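Long-range contacts in protein DltD (Streptococcus thermophilus LMG 18311, PDB 7DXM), which probably acts as an O-acyltransferase in the D-alanylation of lipoteichoic acid, a cell-wall pathway run by the dlt operon: residues A[18-26]-A[118-128]; A[93-104]-A[281-292]. All coordinates share one frame; numbering follows the deposited sequence.

Contact 1 (A[18-26]-A[118-128]); sequences TNENFKSRK and QQFFNNDQLSS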
loop_
_atom_site.group_PDB
_atom_site.type_symbol
_atom_site.label_atom_id
_atom_site.label_comp_id
_atom_site.label_asym_id
_atom_site.label_seq_id
_atom_site.Cartn_x
_atom_site.Cartn_y
_atom_site.Cartn_z
ATOM N N THR A 18 0.401 7.663 -10.297
ATOM C CA THR A 18 -0.450 8.843 -10.219
ATOM C C THR A 18 -1.823 8.427 -9.715
ATOM O O THR A 18 -2.264 7.296 -9.944
ATOM C CB THR A 18 -0.614 9.538 -11.583
ATOM O OG1 THR A 18 -1.370 8.698 -12.490
ATOM C CG2 THR A 18 0.773 9.851 -12.169
ATOM N N ASN A 19 -2.495 9.361 -9.041
ATOM C CA ASN A 19 -3.816 9.061 -8.518
ATOM C C ASN A 19 -4.706 8.516 -9.615
ATOM O O ASN A 19 -5.368 7.483 -9.447
ATOM C CB ASN A 19 -4.435 10.306 -7.915
ATOM C CG ASN A 19 -3.649 10.821 -6.746
ATOM O OD1 ASN A 19 -2.769 10.126 -6.216
ATOM N ND2 ASN A 19 -3.943 12.054 -6.332
ATOM N N GLU A 20 -4.706 9.182 -10.769
ATOM C CA GLU A 20 -5.596 8.761 -11.839
ATOM C C GLU A 20 -5.307 7.328 -12.262
ATOM O O GLU A 20 -6.236 6.589 -12.614
ATOM C CB GLU A 20 -5.488 9.731 -13.015
ATOM C CG GLU A 20 -6.041 11.128 -12.682
ATOM C CD GLU A 20 -7.586 11.179 -12.478
ATOM O OE1 GLU A 20 -8.360 10.371 -13.072
ATOM O OE2 GLU A 20 -8.032 12.068 -11.714
ATOM N N ASN A 21 -4.036 6.908 -12.191
ATOM C CA ASN A 21 -3.682 5.533 -12.511
ATOM C C ASN A 21 -4.089 4.570 -11.411
ATOM O O ASN A 21 -4.274 3.375 -11.675
ATOM C CB ASN A 21 -2.182 5.414 -12.762
ATOM C CG ASN A 21 -1.790 4.040 -13.258
ATOM O OD1 ASN A 21 -2.335 3.542 -14.248
ATOM N ND2 ASN A 21 -0.856 3.411 -12.562
ATOM N N PHE A 22 -4.225 5.063 -10.186
ATOM C CA PHE A 22 -4.608 4.191 -9.092
ATOM C C PHE A 22 -6.022 3.669 -9.291
ATOM O O PHE A 22 -6.297 2.485 -9.066
ATOM C CB PHE A 22 -4.479 4.939 -7.772
ATOM C CG PHE A 22 -4.990 4.172 -6.594
ATOM C CD1 PHE A 22 -6.348 4.146 -6.304
ATOM C CD2 PHE A 22 -4.116 3.481 -5.772
ATOM C CE1 PHE A 22 -6.813 3.443 -5.244
ATOM C CE2 PHE A 22 -4.567 2.804 -4.693
ATOM C CZ PHE A 22 -5.925 2.774 -4.429
ATOM N N LYS A 23 -6.934 4.544 -9.700
ATOM C CA LYS A 23 -8.341 4.202 -9.829
ATOM C C LYS A 23 -8.729 3.854 -11.256
ATOM O O LYS A 23 -9.925 3.793 -11.572
ATOM C CB LYS A 23 -9.211 5.344 -9.304
ATOM C CG LYS A 23 -8.802 6.740 -9.732
ATOM C CD LYS A 23 -9.470 7.793 -8.834
ATOM C CE LYS A 23 -9.198 9.207 -9.323
ATOM N NZ LYS A 23 -10.037 10.132 -8.552
ATOM N N SER A 24 -7.747 3.640 -12.128
ATOM C CA SER A 24 -8.002 3.206 -13.497
ATOM C C SER A 24 -8.139 1.690 -13.482
ATOM O O SER A 24 -7.139 0.973 -13.326
ATOM C CB SER A 24 -6.877 3.651 -14.426
ATOM O OG SER A 24 -7.033 3.081 -15.711
ATOM N N ARG A 25 -9.375 1.199 -13.608
ATOM C CA ARG A 25 -9.577 -0.243 -13.725
ATOM C C ARG A 25 -8.886 -0.798 -14.977
ATOM O O ARG A 25 -8.249 -1.859 -14.933
ATOM C CB ARG A 25 -11.076 -0.563 -13.746
ATOM C CG ARG A 25 -11.397 -2.034 -14.002
ATOM C CD ARG A 25 -12.814 -2.222 -14.511
ATOM N NE ARG A 25 -13.766 -1.813 -13.492
ATOM C CZ ARG A 25 -14.392 -2.661 -12.697
ATOM N NH1 ARG A 25 -14.175 -3.961 -12.833
ATOM N NH2 ARG A 25 -15.229 -2.205 -11.777
ATOM N N LYS A 26 -8.980 -0.088 -16.103
ATOM C CA LYS A 26 -8.447 -0.642 -17.338
ATOM C C LYS A 26 -6.957 -0.904 -17.198
ATOM O O LYS A 26 -6.496 -2.019 -17.460
ATOM C CB LYS A 26 -8.744 0.278 -18.532
ATOM C CG LYS A 26 -8.592 -0.439 -19.928
ATOM C CD LYS A 26 -9.843 -1.363 -20.306
ATOM C CE LYS A 26 -9.767 -2.030 -21.714
ATOM N NZ LYS A 26 -8.361 -2.541 -22.077
ATOM N N GLN A 118 -10.877 11.260 -1.261
ATOM C CA GLN A 118 -11.509 11.410 -2.570
ATOM C C GLN A 118 -10.527 11.153 -3.708
ATOM O O GLN A 118 -10.938 10.732 -4.795
ATOM C CB GLN A 118 -12.135 12.800 -2.713
ATOM C CG GLN A 118 -12.920 12.987 -4.014
ATOM C CD GLN A 118 -14.144 12.071 -4.096
ATOM O OE1 GLN A 118 -14.983 12.022 -3.189
ATOM N NE2 GLN A 118 -14.234 11.324 -5.180
ATOM N N GLN A 119 -9.233 11.379 -3.486
ATOM C CA GLN A 119 -8.331 11.318 -4.622
ATOM C C GLN A 119 -7.975 9.892 -4.998
ATOM O O GLN A 119 -7.227 9.693 -5.954
ATOM C CB GLN A 119 -7.072 12.164 -4.378
ATOM C CG GLN A 119 -6.208 11.769 -3.227
ATOM C CD GLN A 119 -5.136 12.820 -2.934
ATOM O OE1 GLN A 119 -4.747 13.595 -3.813
ATOM N NE2 GLN A 119 -4.651 12.845 -1.694
ATOM N N PHE A 120 -8.514 8.902 -4.303
ATOM C CA PHE A 120 -8.435 7.522 -4.752
ATOM C C PHE A 120 -9.790 6.891 -4.984
ATOM O O PHE A 120 -9.933 6.039 -5.872
ATOM C CB PHE A 120 -7.665 6.687 -3.741
ATOM C CG PHE A 120 -6.330 7.253 -3.427
ATOM C CD1 PHE A 120 -5.261 7.093 -4.334
ATOM C CD2 PHE A 120 -6.131 7.975 -2.253
ATOM C CE1 PHE A 120 -4.020 7.628 -4.059
ATOM C CE2 PHE A 120 -4.896 8.530 -1.975
ATOM C CZ PHE A 120 -3.835 8.349 -2.869
ATOM N N PHE A 121 -10.793 7.306 -4.234
ATOM C CA PHE A 121 -12.117 6.746 -4.372
ATOM C C PHE A 121 -12.794 7.279 -5.638
ATOM O O PHE A 121 -12.524 8.400 -6.082
ATOM C CB PHE A 121 -12.888 7.095 -3.108
ATOM C CG PHE A 121 -14.311 6.724 -3.154
ATOM C CD1 PHE A 121 -14.705 5.423 -2.895
ATOM C CD2 PHE A 121 -15.261 7.674 -3.450
ATOM C CE1 PHE A 121 -16.019 5.067 -2.939
ATOM C CE2 PHE A 121 -16.584 7.336 -3.491
ATOM C CZ PHE A 121 -16.971 6.028 -3.238
ATOM N N ASN A 122 -13.656 6.460 -6.245
ATOM C CA ASN A 122 -14.514 6.942 -7.334
ATOM C C ASN A 122 -15.784 6.110 -7.368
ATOM O O ASN A 122 -15.952 5.174 -6.589
ATOM C CB ASN A 122 -13.802 6.933 -8.698
ATOM C CG ASN A 122 -13.542 5.530 -9.267
ATOM O OD1 ASN A 122 -14.179 4.525 -8.912
ATOM N ND2 ASN A 122 -12.587 5.474 -10.182
ATOM N N ASN A 123 -16.679 6.431 -8.293
ATOM C CA ASN A 123 -17.953 5.737 -8.264
ATOM C C ASN A 123 -17.882 4.357 -8.891
ATOM O O ASN A 123 -18.792 3.546 -8.670
ATOM C CB ASN A 123 -19.024 6.578 -8.936
ATOM C CG ASN A 123 -19.564 7.649 -8.010
ATOM O OD1 ASN A 123 -19.123 7.757 -6.853
ATOM N ND2 ASN A 123 -20.526 8.445 -8.501
ATOM N N ASP A 124 -16.819 4.051 -9.634
ATOM C CA ASP A 124 -16.651 2.681 -10.101
ATOM C C ASP A 124 -16.362 1.765 -8.926
ATOM O O ASP A 124 -16.963 0.693 -8.805
ATOM C CB ASP A 124 -15.544 2.596 -11.162
ATOM C CG ASP A 124 -15.369 1.175 -11.749
ATOM O OD1 ASP A 124 -16.200 0.267 -11.487
ATOM O OD2 ASP A 124 -14.375 0.968 -12.485
ATOM N N GLN A 125 -15.465 2.192 -8.029
ATOM C CA GLN A 125 -15.190 1.417 -6.814
ATOM C C GLN A 125 -16.445 1.228 -5.966
ATOM O O GLN A 125 -16.690 0.139 -5.442
ATOM C CB GLN A 125 -14.092 2.095 -6.003
ATOM C CG GLN A 125 -12.737 2.077 -6.689
ATOM C CD GLN A 125 -11.759 3.083 -6.102
ATOM O OE1 GLN A 125 -12.006 3.689 -5.053
ATOM N NE2 GLN A 125 -10.654 3.291 -6.804
ATOM N N LEU A 126 -17.286 2.258 -5.869
ATOM C CA LEU A 126 -18.486 2.157 -5.043
ATOM C C LEU A 126 -19.523 1.227 -5.659
ATOM O O LEU A 126 -20.086 0.377 -4.959
ATOM C CB LEU A 126 -19.096 3.530 -4.816
ATOM C CG LEU A 126 -20.264 3.424 -3.843
ATOM C CD1 LEU A 126 -19.806 3.853 -2.464
ATOM C CD2 LEU A 126 -21.463 4.247 -4.330
ATOM N N SER A 127 -19.820 1.399 -6.952
ATOM C CA SER A 127 -20.744 0.484 -7.623
ATOM C C SER A 127 -20.227 -0.951 -7.604
ATOM O O SER A 127 -20.997 -1.893 -7.398
ATOM C CB SER A 127 -20.971 0.932 -9.060
ATOM O OG SER A 127 -19.817 0.611 -9.849
ATOM N N SER A 128 -18.934 -1.152 -7.838
ATOM C CA SER A 128 -18.398 -2.492 -7.654
ATOM C C SER A 128 -18.720 -2.988 -6.256
ATOM O O SER A 128 -19.227 -4.100 -6.082
ATOM C CB SER A 128 -16.888 -2.511 -7.903
ATOM O OG SER A 128 -16.604 -2.224 -9.264
#
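R25 and D124 hold one end of this contact with a two-pronged salt bridge, while F22 and F120 pack the middle of it. The guanidinium takes the carboxylate side-on: NE of R25 donates to OD2 of D124 at 3.0 Å, and NH2 of R25 to OD1 of D124 at 2.7 Å. The two planes lie 24° apart, so they are nearly coplanar, and OD2 receives NE on its syn lone pair. A bend at chi3 (-64°) in an otherwise stretched R25 turns this edge of the guanidinium to the acid. The same NH2 also makes a weak bond to OG of S128, one helical turn beyond D124. D187 of helix 170-194 receives the backbone N of R25.

The tight part is aromatic. F120 sets its edge against a face of F22, with centroids 5.0 Å apart and planes at 67°, a T-shaped pair; CD1 of F120 sits above the ring near its rim. Beside it, the aliphatic part of K23 runs along the 118-128 backbone, its CD 3.5 Å from the carbonyl O of F120. That carbonyl accepts NE2 of Q125, which lies 3.5 Å from CB of K23. N122 and Q125 form a capping box, the backbone N of Q125 lying nearly on the line of the N122 side-chain C=O, 2.8 Å from OD1.

Toward solvent the fit is looser at K23, whose NZ comes no nearer than 3.9 Å to the carbonyl oxygens of Q118, Q119 and F121. At the partly exposed edge ND2 of N19 lies 3.1 Å from OE1 of Q119, the two amide planes steeply inclined.

The bidentate Arg-Asp salt bridge thus joins the starts of helices 25-33 and 123-131, the latter opened by its capping box, with the T-shaped phenylalanine pair beside helix 79-86.

Contact 2 (A[93-104]-A[281-292]); sequences LQNGTAVYVLSP and FAKSNTNVIFVI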
loop_
_atom_site.group_PDB
_atom_site.type_symbol
_atom_site.label_atom_id
_atom_site.label_comp_id
_atom_site.label_asym_id
_atom_site.label_seq_id
_atom_site.Cartn_x
_atom_site.Cartn_y
_atom_site.Cartn_z
ATOM N N LEU A 93 -6.900 -10.808 -8.302
ATOM C CA LEU A 93 -6.404 -11.255 -7.006
ATOM C C LEU A 93 -6.644 -12.734 -6.766
ATOM O O LEU A 93 -6.088 -13.290 -5.808
ATOM C CB LEU A 93 -7.037 -10.456 -5.852
ATOM C CG LEU A 93 -6.747 -8.950 -5.722
ATOM C CD1 LEU A 93 -7.625 -8.303 -4.641
ATOM C CD2 LEU A 93 -5.284 -8.642 -5.460
ATOM N N GLN A 94 -7.442 -13.384 -7.610
ATOM C CA GLN A 94 -7.936 -14.719 -7.293
ATOM C C GLN A 94 -6.797 -15.716 -7.314
ATOM O O GLN A 94 -6.178 -15.937 -8.358
ATOM C CB GLN A 94 -9.015 -15.133 -8.287
ATOM C CG GLN A 94 -9.831 -16.305 -7.823
ATOM C CD GLN A 94 -10.756 -15.945 -6.688
ATOM O OE1 GLN A 94 -11.277 -14.823 -6.624
ATOM N NE2 GLN A 94 -10.958 -16.887 -5.764
ATOM N N ASN A 95 -6.516 -16.316 -6.164
ATOM C CA ASN A 95 -5.431 -17.287 -6.076
ATOM C C ASN A 95 -4.134 -16.638 -6.542
ATOM O O ASN A 95 -3.316 -17.258 -7.215
ATOM C CB ASN A 95 -5.743 -18.565 -6.891
ATOM C CG ASN A 95 -7.065 -19.291 -6.451
ATOM O OD1 ASN A 95 -7.250 -19.642 -5.277
ATOM N ND2 ASN A 95 -7.971 -19.505 -7.410
ATOM N N GLY A 96 -3.957 -15.360 -6.204
ATOM C CA GLY A 96 -2.829 -14.584 -6.668
ATOM C C GLY A 96 -1.757 -14.383 -5.607
ATOM O O GLY A 96 -1.822 -14.904 -4.499
ATOM N N THR A 97 -0.745 -13.604 -5.964
ATOM C CA THR A 97 0.286 -13.274 -4.986
ATOM C C THR A 97 0.503 -11.761 -4.997
ATOM O O THR A 97 0.465 -11.126 -6.050
ATOM C CB THR A 97 1.641 -14.090 -5.218
ATOM O OG1 THR A 97 1.917 -14.248 -6.615
ATOM C CG2 THR A 97 1.597 -15.514 -4.592
ATOM N N ALA A 98 0.687 -11.177 -3.817
ATOM C CA ALA A 98 0.638 -9.730 -3.682
ATOM C C ALA A 98 1.581 -9.279 -2.580
ATOM O O ALA A 98 1.806 -10.007 -1.602
ATOM C CB ALA A 98 -0.786 -9.257 -3.367
ATOM N N VAL A 99 2.130 -8.068 -2.739
ATOM C CA VAL A 99 2.915 -7.426 -1.682
ATOM C C VAL A 99 2.072 -6.306 -1.103
ATOM O O VAL A 99 1.432 -5.567 -1.849
ATOM C CB VAL A 99 4.254 -6.867 -2.199
ATOM C CG1 VAL A 99 5.003 -6.158 -1.094
ATOM C CG2 VAL A 99 5.065 -7.963 -2.778
ATOM N N TYR A 100 2.063 -6.173 0.215
ATOM C CA TYR A 100 1.266 -5.118 0.832
ATOM C C TYR A 100 2.054 -4.465 1.957
ATOM O O TYR A 100 2.204 -5.058 3.029
ATOM C CB TYR A 100 -0.053 -5.659 1.354
ATOM C CG TYR A 100 -1.019 -4.568 1.753
ATOM C CD1 TYR A 100 -0.902 -3.914 2.975
ATOM C CD2 TYR A 100 -2.059 -4.193 0.902
ATOM C CE1 TYR A 100 -1.800 -2.927 3.339
ATOM C CE2 TYR A 100 -2.962 -3.208 1.255
ATOM C CZ TYR A 100 -2.836 -2.576 2.482
ATOM O OH TYR A 100 -3.725 -1.580 2.851
ATOM N N VAL A 101 2.533 -3.244 1.720
ATOM C CA VAL A 101 3.241 -2.482 2.742
ATOM C C VAL A 101 2.207 -1.878 3.678
ATOM O O VAL A 101 1.301 -1.162 3.238
ATOM C CB VAL A 101 4.107 -1.382 2.122
ATOM C CG1 VAL A 101 5.070 -0.868 3.155
ATOM C CG2 VAL A 101 4.811 -1.883 0.888
ATOM N N LEU A 102 2.330 -2.185 4.965
ATOM C CA LEU A 102 1.603 -1.516 6.044
ATOM C C LEU A 102 2.475 -0.375 6.546
ATOM O O LEU A 102 3.431 -0.604 7.286
ATOM C CB LEU A 102 1.326 -2.501 7.163
ATOM C CG LEU A 102 0.472 -3.661 6.717
ATOM C CD1 LEU A 102 0.532 -4.779 7.736
ATOM C CD2 LEU A 102 -0.918 -3.093 6.612
ATOM N N SER A 103 2.168 0.852 6.126
ATOM C CA SER A 103 2.913 2.029 6.584
ATOM C C SER A 103 2.376 2.440 7.956
ATOM O O SER A 103 1.166 2.667 8.091
ATOM C CB SER A 103 2.778 3.156 5.538
ATOM O OG SER A 103 3.283 4.421 5.964
ATOM N N PRO A 104 3.208 2.490 9.011
ATOM C CA PRO A 104 2.642 2.719 10.356
ATOM C C PRO A 104 2.162 4.147 10.564
ATOM O O PRO A 104 1.252 4.370 11.378
ATOM C CB PRO A 104 3.798 2.356 11.304
ATOM C CG PRO A 104 4.717 1.531 10.498
ATOM C CD PRO A 104 4.632 2.130 9.105
ATOM N N PHE A 281 -8.415 -10.340 0.777
ATOM C CA PHE A 281 -7.405 -11.337 0.478
ATOM C C PHE A 281 -7.950 -12.730 0.726
ATOM O O PHE A 281 -7.796 -13.619 -0.121
ATOM C CB PHE A 281 -6.155 -11.056 1.315
ATOM C CG PHE A 281 -5.323 -9.887 0.804
ATOM C CD1 PHE A 281 -5.275 -9.593 -0.564
ATOM C CD2 PHE A 281 -4.589 -9.091 1.685
ATOM C CE1 PHE A 281 -4.528 -8.525 -1.043
ATOM C CE2 PHE A 281 -3.811 -8.051 1.208
ATOM C CZ PHE A 281 -3.798 -7.760 -0.170
ATOM N N ALA A 282 -8.642 -12.922 1.854
ATOM C CA ALA A 282 -9.211 -14.229 2.168
ATOM C C ALA A 282 -10.286 -14.631 1.155
ATOM O O ALA A 282 -10.217 -15.705 0.534
ATOM C CB ALA A 282 -9.778 -14.199 3.578
ATOM N N LYS A 283 -11.285 -13.777 0.965
ATOM C CA LYS A 283 -12.325 -14.084 -0.005
ATOM C C LYS A 283 -11.757 -14.362 -1.396
ATOM O O LYS A 283 -12.354 -15.136 -2.149
ATOM C CB LYS A 283 -13.336 -12.940 -0.055
ATOM C CG LYS A 283 -14.627 -13.318 0.628
ATOM C CD LYS A 283 -15.784 -12.384 0.301
ATOM C CE LYS A 283 -15.609 -10.999 0.950
ATOM N NZ LYS A 283 -15.971 -10.958 2.408
ATOM N N SER A 284 -10.618 -13.752 -1.760
ATOM C CA SER A 284 -10.007 -13.980 -3.070
ATOM C C SER A 284 -8.904 -15.030 -3.051
ATOM O O SER A 284 -8.302 -15.299 -4.100
ATOM C CB SER A 284 -9.460 -12.675 -3.646
ATOM O OG SER A 284 -10.461 -11.948 -4.346
ATOM N N ASN A 285 -8.653 -15.645 -1.894
ATOM C CA ASN A 285 -7.579 -16.620 -1.697
ATOM C C ASN A 285 -6.249 -16.085 -2.245
ATOM O O ASN A 285 -5.600 -16.673 -3.117
ATOM C CB ASN A 285 -7.943 -17.976 -2.317
ATOM C CG ASN A 285 -6.938 -19.089 -1.950
ATOM O OD1 ASN A 285 -6.530 -19.245 -0.778
ATOM N ND2 ASN A 285 -6.522 -19.854 -2.966
ATOM N N THR A 286 -5.845 -14.942 -1.713
ATOM C CA THR A 286 -4.625 -14.302 -2.164
ATOM C C THR A 286 -3.515 -14.534 -1.155
ATOM O O THR A 286 -3.738 -14.507 0.062
ATOM C CB THR A 286 -4.834 -12.808 -2.375
ATOM O OG1 THR A 286 -5.817 -12.623 -3.399
ATOM C CG2 THR A 286 -3.510 -12.139 -2.778
ATOM N N ASN A 287 -2.319 -14.770 -1.666
ATOM C CA ASN A 287 -1.171 -15.019 -0.821
ATOM C C ASN A 287 -0.295 -13.765 -0.808
ATOM O O ASN A 287 0.247 -13.349 -1.843
ATOM C CB ASN A 287 -0.422 -16.254 -1.301
ATOM C CG ASN A 287 0.610 -16.690 -0.318
ATOM O OD1 ASN A 287 0.407 -16.583 0.898
ATOM N ND2 ASN A 287 1.748 -17.153 -0.826
ATOM N N VAL A 288 -0.172 -13.163 0.367
ATOM C CA VAL A 288 0.373 -11.825 0.504
ATOM C C VAL A 288 1.550 -11.894 1.444
ATOM O O VAL A 288 1.547 -12.688 2.390
ATOM C CB VAL A 288 -0.680 -10.842 1.049
ATOM C CG1 VAL A 288 -0.185 -9.445 0.921
ATOM C CG2 VAL A 288 -2.018 -11.010 0.327
ATOM N N ILE A 289 2.561 -11.080 1.178
ATOM C CA ILE A 289 3.601 -10.776 2.152
ATOM C C ILE A 289 3.421 -9.322 2.561
ATOM O O ILE A 289 3.331 -8.429 1.704
ATOM C CB ILE A 289 5.016 -11.050 1.602
ATOM C CG1 ILE A 289 6.064 -10.787 2.674
ATOM C CG2 ILE A 289 5.329 -10.239 0.334
ATOM C CD1 ILE A 289 7.473 -11.128 2.221
ATOM N N PHE A 290 3.328 -9.092 3.867
ATOM C CA PHE A 290 3.073 -7.768 4.415
ATOM C C PHE A 290 4.385 -7.139 4.873
ATOM O O PHE A 290 5.104 -7.715 5.696
ATOM C CB PHE A 290 2.057 -7.851 5.560
ATOM C CG PHE A 290 0.690 -8.311 5.115
ATOM C CD1 PHE A 290 0.394 -9.661 5.006
ATOM C CD2 PHE A 290 -0.295 -7.396 4.764
ATOM C CE1 PHE A 290 -0.880 -10.081 4.579
ATOM C CE2 PHE A 290 -1.560 -7.818 4.340
ATOM C CZ PHE A 290 -1.851 -9.148 4.246
ATOM N N VAL A 291 4.714 -5.976 4.333
ATOM C CA VAL A 291 5.995 -5.346 4.635
ATOM C C VAL A 291 5.776 -4.260 5.670
ATOM O O VAL A 291 4.906 -3.399 5.491
ATOM C CB VAL A 291 6.652 -4.758 3.377
ATOM C CG1 VAL A 291 8.055 -4.306 3.729
ATOM C CG2 VAL A 291 6.665 -5.773 2.221
ATOM N N ILE A 292 6.571 -4.274 6.738
ATOM C CA ILE A 292 6.491 -3.217 7.745
ATOM C C ILE A 292 7.812 -2.462 7.815
ATOM O O ILE A 292 8.825 -3.042 8.227
ATOM C CB ILE A 292 6.134 -3.774 9.121
ATOM C CG1 ILE A 292 4.850 -4.580 9.019
ATOM C CG2 ILE A 292 5.978 -2.629 10.079
ATOM C CD1 ILE A 292 4.464 -5.286 10.284
#
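Strands 97-101 and 287-292 run parallel, 24° between their directions, and are zipped from N287 N to G96 O (2.9 Å) through to L102 N and V291 O (2.9 Å), each partner alternately giving and receiving. Ahead of the strands, the type II turn 93-96 meets the Schellman end of helix 270-283: N95 N donates to S284 O at 164°. L93 O accepts both G96 N and T286 OG1, which arrive from opposite faces of its carbonyl plane.

On one sheet face V99 lies alongside I289, their CG2 methyls 3.9 Å apart, while V99 CG1 reaches V291 CG2 at 3.7 Å; helix 351-365 covers these residues. The other face carries the aromatics. CB of Y100 packs on V288 CG1 and on F290 CD2, each at 3.8 Å, and the Y100 and F290 rings meet obliquely, planes at 54°. CZ of F281 approaches Y100 CD2, coming from the preceding helix, and the Y100 hydroxyl is hydrogen-bonded to the S79 hydroxyl. Helices 79-86 (against Y100 and F281) and 307-322 (against L102 and F290) cover this face.

Helices on both faces of a parallel sheet are consistent with the three-layer α/β/α core of the SGNH-hydrolase clan.

Contact 2 is the core of the fold and contact 1 lies nearer its surface: 16 of 22 touching residues are buried in the former, 5 of 12 in the latter, and their centres sit 10 and 15 Å from that of the chain. They do not touch, the nearest atoms being about 9 Å apart, yet helix 79-86 borders both, touching F22 and F120 of contact 1 and Y100 and F281 of contact 2. Regular backbone bonding and apolar faces, one aliphatic and one largely aromatic, dominate 93-104/281-292, whereas 18-26/118-128 relies on side-chain bonds, with charge at one end. Along the sequence the segments alternate.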